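Long-range contacts in alginate lyase AlgAT5 (Defluviitalea, PDB 5ZQI), which probably cleaves alginate by beta-elimination, as a lyase of polysaccharide lyase family 7 built on a beta-sandwich fold: residues A[146-151]-A[204-209]; A[150-155]-A[258-263]. All coordinates share one frame; numbering follows the deposited sequence.

Contact 1: residues A[146-151]-A[204-209]; sequences IIDQKI and RFTVKI
R204 reaches D148 side-on with two nitrogens: NE bonds OD1 at 2.9 Å and NH2 bonds OD2 at 2.8 Å, a bidentate salt bridge. The carboxylate lies at the edge of the guanidinium, almost in its plane, but its own plane is turned by 34°, and NH2 meets OD2 from above it. An extended chain with CG anti to the backbone N (chi1 -164°) brings the guanidinium across to D148. Y262 adds a cation-pi contact to R204, and N263 ND2 gives D148 OD2 a second donor. F205 forms a hydrogen-bonded pair with Q149, its N bonded to Q149 O at 2.8 Å and its O accepting Q149 N. On the buried face its ring lies alongside the Q149 side chain; CG of Q149 sits over the ring face as a CH-pi contact, 4.2 Å from the centroid, while CD1 of I151 comes to the ring edge. The Q149 amide, 44° from the ring plane, is held by N259 and by the V163 carbonyl. This is an antiparallel pairing of strands 142-153 and 205-212 within one sheet of the PL7 beta-sandwich. T206, in a non-hydrogen-bonded pair with D148, rests CG2 against the carboxylate carbon CG of D148 at 4.0 Å, on the same face as the salt bridge. V207 exchanges two backbone bonds with I147, and its CG1 packs inward on I147 CB at 3.9 Å. K208 runs alongside I146, methylene CG to I146 CG1 at 3.8 Å, before its chain bends about the CG–CD bond; its ammonium makes a cation-pi contact with Y219.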
loop_
_atom_site.group_PDB
_atom_site.type_symbol
_atom_site.label_atom_id
_atom_site.label_comp_id
_atom_site.label_asym_id
_atom_site.label_seq_id
_atom_site.Cartn_x
_atom_site.Cartn_y
_atom_site.Cartn_z
ATOM N N ILE A 146 2.964 9.259 -4.507
ATOM C CA ILE A 146 3.025 8.688 -5.847
ATOM C C ILE A 146 3.611 7.287 -5.760
ATOM O O ILE A 146 4.697 7.092 -5.195
ATOM C CB ILE A 146 3.861 9.532 -6.816
ATOM C CG1 ILE A 146 3.453 10.985 -6.764
ATOM C CG2 ILE A 146 3.651 8.979 -8.233
ATOM C CD1 ILE A 146 4.355 11.932 -7.568
ATOM N N ILE A 147 2.892 6.306 -6.292
ATOM C CA ILE A 147 3.365 4.928 -6.333
ATOM C C ILE A 147 3.422 4.477 -7.790
ATOM O O ILE A 147 2.425 4.573 -8.509
ATOM C CB ILE A 147 2.463 3.958 -5.552
ATOM C CG1 ILE A 147 2.004 4.486 -4.199
ATOM C CG2 ILE A 147 3.207 2.612 -5.388
ATOM C CD1 ILE A 147 1.028 3.547 -3.529
ATOM N N ASP A 148 4.587 3.994 -8.230
ATOM C CA ASP A 148 4.835 3.451 -9.564
ATOM C C ASP A 148 5.029 1.957 -9.341
ATOM O O ASP A 148 5.995 1.557 -8.688
ATOM C CB ASP A 148 6.056 4.148 -10.145
ATOM C CG ASP A 148 6.451 3.647 -11.482
ATOM O OD1 ASP A 148 5.778 2.764 -12.037
ATOM O OD2 ASP A 148 7.439 4.227 -12.018
ATOM N N GLN A 149 4.083 1.132 -9.800
ATOM C CA GLN A 149 4.040 -0.262 -9.358
ATOM C C GLN A 149 3.354 -1.123 -10.406
ATOM O O GLN A 149 2.784 -0.616 -11.380
ATOM C CB GLN A 149 3.331 -0.378 -7.994
ATOM C CG GLN A 149 1.839 0.066 -8.011
ATOM C CD GLN A 149 1.186 -0.017 -6.660
ATOM O OE1 GLN A 149 1.597 -0.790 -5.801
ATOM N NE2 GLN A 149 0.183 0.797 -6.454
ATOM N N LYS A 150 3.426 -2.443 -10.207
ATOM C CA LYS A 150 2.617 -3.390 -10.973
ATOM C C LYS A 150 2.141 -4.466 -10.017
ATOM O O LYS A 150 2.854 -4.809 -9.073
ATOM C CB LYS A 150 3.378 -3.982 -12.136
ATOM C CG LYS A 150 4.560 -4.842 -11.745
ATOM C CD LYS A 150 5.306 -5.327 -12.985
ATOM C CE LYS A 150 6.533 -6.105 -12.601
ATOM N NZ LYS A 150 7.331 -6.444 -13.828
ATOM N N ILE A 151 0.911 -4.926 -10.182
ATOM C CA ILE A 151 0.376 -6.013 -9.365
ATOM C C ILE A 151 0.610 -7.321 -10.110
ATOM O O ILE A 151 0.290 -7.420 -11.304
ATOM C CB ILE A 151 -1.112 -5.800 -9.053
ATOM C CG1 ILE A 151 -1.339 -4.431 -8.399
ATOM C CG2 ILE A 151 -1.630 -6.973 -8.190
ATOM C CD1 ILE A 151 -2.807 -3.963 -8.455
ATOM N N ARG A 204 2.578 -2.115 -15.467
ATOM C CA ARG A 204 3.076 -1.001 -14.671
ATOM C C ARG A 204 2.131 0.193 -14.774
ATOM O O ARG A 204 1.647 0.538 -15.856
ATOM C CB ARG A 204 4.491 -0.613 -15.150
ATOM C CG ARG A 204 5.290 0.270 -14.184
ATOM C CD ARG A 204 6.769 0.272 -14.529
ATOM N NE ARG A 204 7.465 1.374 -13.893
ATOM C CZ ARG A 204 8.755 1.599 -14.003
ATOM N NH1 ARG A 204 9.509 0.795 -14.747
ATOM N NH2 ARG A 204 9.310 2.615 -13.348
ATOM N N PHE A 205 1.859 0.813 -13.628
ATOM C CA PHE A 205 1.044 2.022 -13.595
ATOM C C PHE A 205 1.539 2.939 -12.485
ATOM O O PHE A 205 2.205 2.506 -11.531
ATOM C CB PHE A 205 -0.466 1.733 -13.391
ATOM C CG PHE A 205 -0.832 1.125 -12.068
ATOM C CD1 PHE A 205 -0.871 -0.216 -11.927
ATOM C CD2 PHE A 205 -1.236 1.896 -10.974
ATOM C CE1 PHE A 205 -1.255 -0.826 -10.698
ATOM C CE2 PHE A 205 -1.596 1.305 -9.781
ATOM C CZ PHE A 205 -1.555 -0.064 -9.633
ATOM N N THR A 206 1.166 4.209 -12.596
ATOM C CA THR A 206 1.355 5.159 -11.515
ATOM C C THR A 206 0.013 5.567 -10.941
ATOM O O THR A 206 -0.951 5.798 -11.677
ATOM C CB THR A 206 2.127 6.398 -11.975
ATOM O OG1 THR A 206 1.367 7.165 -12.909
ATOM C CG2 THR A 206 3.401 5.971 -12.620
ATOM N N VAL A 207 -0.039 5.667 -9.621
ATOM C CA VAL A 207 -1.180 6.224 -8.920
ATOM C C VAL A 207 -0.670 7.336 -8.021
ATOM O O VAL A 207 0.333 7.173 -7.317
ATOM C CB VAL A 207 -1.956 5.148 -8.144
ATOM C CG1 VAL A 207 -1.112 4.414 -7.122
ATOM C CG2 VAL A 207 -3.197 5.762 -7.505
ATOM N N LYS A 208 -1.312 8.493 -8.116
ATOM C CA LYS A 208 -0.982 9.649 -7.291
ATOM C C LYS A 208 -2.200 10.044 -6.462
ATOM O O LYS A 208 -3.305 10.189 -6.996
ATOM C CB LYS A 208 -0.520 10.832 -8.151
ATOM C CG LYS A 208 -0.192 12.076 -7.350
ATOM C CD LYS A 208 0.472 13.181 -8.162
ATOM C CE LYS A 208 -0.429 13.712 -9.243
ATOM N NZ LYS A 208 0.140 14.982 -9.782
ATOM N N ILE A 209 -1.990 10.234 -5.165
ATOM C CA ILE A 209 -3.014 10.625 -4.206
ATOM C C ILE A 209 -2.593 11.969 -3.629
ATOM O O ILE A 209 -1.463 12.100 -3.145
ATOM C CB ILE A 209 -3.172 9.574 -3.095
ATOM C CG1 ILE A 209 -3.496 8.204 -3.685
ATOM C CG2 ILE A 209 -4.255 10.054 -2.099
ATOM C CD1 ILE A 209 -3.521 7.091 -2.647
#

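Contact 2: residues A[150-155]-A[258-263]; sequences KITHLP and ENEIYN
A classic beta bulge interrupts the antiparallel pairing here: T152 and H153 of one strand stand against the single E258 of the other. T152 N (2.8 Å) and H153 N (3.3 Å) bond the single carbonyl oxygen E258 O, both from the same face of its plane, the second less straight at 141°. In return E258 N bonds H153 O at 3.1 Å, from above that carbonyl plane. OG1 of T152 also lies near E258 O and OE1, close enough for weak bonds at most, and CB of H153 packs on CB of E258. The bulge lies near the end of strand 142-153, where it pairs with strand 256-269 in the seven-stranded sheet of the sandwich, and shifts the register by one residue. Before the bulge I151 and N259 form a non-hydrogen-bonded pair turned to the interior, with N259 CB 3.3 Å from K150 O. One residue earlier, K150 exchanges two backbone bonds with E260, and their side chains run alongside each other on the opposite face. With its chain extended beyond CG, K150 carries NZ to the hydroxyl OH of Y262 at 3.0 Å, while CE lies at the edge of the tyrosine ring. NZ stays 4.0 Å from E260 OE1, too far for a salt bridge; one water spans the gap, accepting from NZ and donating to OE1, at 2.8 Å each. N96 ND2 is a further donor to E260 OE1.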
loop_
_atom_site.group_PDB
_atom_site.type_symbol
_atom_site.label_atom_id
_atom_site.label_comp_id
_atom_site.label_asym_id
_atom_site.label_seq_id
_atom_site.Cartn_x
_atom_site.Cartn_y
_atom_site.Cartn_z
ATOM N N LYS A 150 3.426 -2.443 -10.207
ATOM C CA LYS A 150 2.617 -3.390 -10.973
ATOM C C LYS A 150 2.141 -4.466 -10.017
ATOM O O LYS A 150 2.854 -4.809 -9.073
ATOM C CB LYS A 150 3.378 -3.982 -12.136
ATOM C CG LYS A 150 4.560 -4.842 -11.745
ATOM C CD LYS A 150 5.306 -5.327 -12.985
ATOM C CE LYS A 150 6.533 -6.105 -12.601
ATOM N NZ LYS A 150 7.331 -6.444 -13.828
ATOM N N ILE A 151 0.911 -4.926 -10.182
ATOM C CA ILE A 151 0.376 -6.013 -9.365
ATOM C C ILE A 151 0.610 -7.321 -10.110
ATOM O O ILE A 151 0.290 -7.420 -11.304
ATOM C CB ILE A 151 -1.112 -5.800 -9.053
ATOM C CG1 ILE A 151 -1.339 -4.431 -8.399
ATOM C CG2 ILE A 151 -1.630 -6.973 -8.190
ATOM C CD1 ILE A 151 -2.807 -3.963 -8.455
ATOM N N THR A 152 1.209 -8.315 -9.437
ATOM C CA THR A 152 1.669 -9.510 -10.135
ATOM C C THR A 152 0.953 -10.804 -9.768
ATOM O O THR A 152 1.072 -11.779 -10.520
ATOM C CB THR A 152 3.175 -9.722 -9.928
ATOM O OG1 THR A 152 3.480 -9.759 -8.528
ATOM C CG2 THR A 152 3.979 -8.583 -10.555
ATOM N N HIS A 153 0.199 -10.841 -8.671
ATOM C CA HIS A 153 -0.432 -12.090 -8.270
ATOM C C HIS A 153 -1.597 -11.766 -7.349
ATOM O O HIS A 153 -1.544 -10.813 -6.566
ATOM C CB HIS A 153 0.570 -13.021 -7.570
ATOM C CG HIS A 153 0.178 -14.465 -7.570
ATOM N ND1 HIS A 153 0.584 -15.361 -8.540
ATOM C CD2 HIS A 153 -0.536 -15.183 -6.673
ATOM C CE1 HIS A 153 0.101 -16.558 -8.259
ATOM N NE2 HIS A 153 -0.598 -16.473 -7.142
ATOM N N LEU A 154 -2.652 -12.575 -7.453
ATOM C CA LEU A 154 -3.889 -12.437 -6.698
ATOM C C LEU A 154 -4.262 -13.763 -6.075
ATOM O O LEU A 154 -3.961 -14.825 -6.626
ATOM C CB LEU A 154 -5.061 -11.981 -7.590
ATOM C CG LEU A 154 -4.928 -10.599 -8.239
ATOM C CD1 LEU A 154 -6.101 -10.404 -9.194
ATOM C CD2 LEU A 154 -4.859 -9.516 -7.209
ATOM N N PRO A 155 -4.954 -13.767 -4.931
ATOM C CA PRO A 155 -5.535 -15.023 -4.439
ATOM C C PRO A 155 -6.491 -15.610 -5.472
ATOM O O PRO A 155 -7.070 -14.890 -6.293
ATOM C CB PRO A 155 -6.260 -14.603 -3.156
ATOM C CG PRO A 155 -5.531 -13.351 -2.696
ATOM C CD PRO A 155 -5.198 -12.639 -4.011
ATOM N N GLU A 258 0.631 -10.259 -4.485
ATOM C CA GLU A 258 1.991 -9.787 -4.673
ATOM C C GLU A 258 1.989 -8.591 -5.613
ATOM O O GLU A 258 1.245 -8.560 -6.603
ATOM C CB GLU A 258 2.892 -10.892 -5.213
ATOM C CG GLU A 258 4.379 -10.516 -5.284
ATOM C CD GLU A 258 5.216 -11.719 -5.635
ATOM O OE1 GLU A 258 5.549 -11.865 -6.838
ATOM O OE2 GLU A 258 5.543 -12.540 -4.740
ATOM N N ASN A 259 2.856 -7.619 -5.307
ATOM C CA ASN A 259 3.106 -6.494 -6.200
ATOM C C ASN A 259 4.581 -6.104 -6.150
ATOM O O ASN A 259 5.354 -6.563 -5.308
ATOM C CB ASN A 259 2.178 -5.303 -5.874
ATOM C CG ASN A 259 2.485 -4.643 -4.541
ATOM O OD1 ASN A 259 2.890 -5.272 -3.583
ATOM N ND2 ASN A 259 2.310 -3.330 -4.497
ATOM N N GLU A 260 4.981 -5.275 -7.106
ATOM C CA GLU A 260 6.350 -4.793 -7.243
ATOM C C GLU A 260 6.276 -3.277 -7.363
ATOM O O GLU A 260 5.564 -2.759 -8.233
ATOM C CB GLU A 260 7.041 -5.414 -8.459
ATOM C CG GLU A 260 7.130 -6.928 -8.394
ATOM C CD GLU A 260 8.029 -7.565 -9.441
ATOM O OE1 GLU A 260 8.826 -6.829 -10.088
ATOM O OE2 GLU A 260 7.934 -8.795 -9.607
ATOM N N ILE A 261 6.976 -2.574 -6.472
ATOM C CA ILE A 261 7.011 -1.107 -6.461
ATOM C C ILE A 261 8.367 -0.666 -7.015
ATOM O O ILE A 261 9.421 -0.982 -6.447
ATOM C CB ILE A 261 6.763 -0.509 -5.053
ATOM C CG1 ILE A 261 5.396 -0.972 -4.553
ATOM C CG2 ILE A 261 6.937 1.018 -5.092
ATOM C CD1 ILE A 261 4.966 -0.330 -3.211
ATOM N N TYR A 262 8.327 0.121 -8.084
ATOM C CA TYR A 262 9.502 0.669 -8.757
ATOM C C TYR A 262 9.926 2.022 -8.215
ATOM O O TYR A 262 11.132 2.288 -8.108
ATOM C CB TYR A 262 9.194 0.814 -10.255
ATOM C CG TYR A 262 9.131 -0.474 -11.010
ATOM C CD1 TYR A 262 7.997 -1.264 -10.976
ATOM C CD2 TYR A 262 10.225 -0.924 -11.744
ATOM C CE1 TYR A 262 7.993 -2.437 -11.587
ATOM C CE2 TYR A 262 10.194 -2.103 -12.422
ATOM C CZ TYR A 262 9.128 -2.870 -12.314
ATOM O OH TYR A 262 9.049 -4.085 -13.044
ATOM N N ASN A 263 8.961 2.869 -7.853
ATOM C CA ASN A 263 9.221 4.193 -7.319
ATOM C C ASN A 263 8.110 4.514 -6.333
ATOM O O ASN A 263 6.969 4.076 -6.499
ATOM C CB ASN A 263 9.281 5.273 -8.430
ATOM C CG ASN A 263 10.419 5.053 -9.430
ATOM O OD1 ASN A 263 11.597 5.326 -9.157
ATOM N ND2 ASN A 263 10.067 4.544 -10.599
HETATM O O HOH W 1 9.588 -7.653 -12.666
#

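From the N terminus, strand 142-153 comes first and serves both contacts, which share K150 and I151. Contact 1 closes the shorter loop, when the chain returns at 204-209 after 52 residues rich in strand. Contact 2 closes a longer one, 102 residues between its segments, when 258-263 returns to the other edge of the same strand. The two spans, 146-209 and 150-263, cross rather than nest: 204-209 falls within the span of contact 2. Strand 142-153 thus sits between 205-212 and 256-269 in the seven-stranded sheet, and the contacts meet directly where D148 O probably accepts a bond from Y262 N.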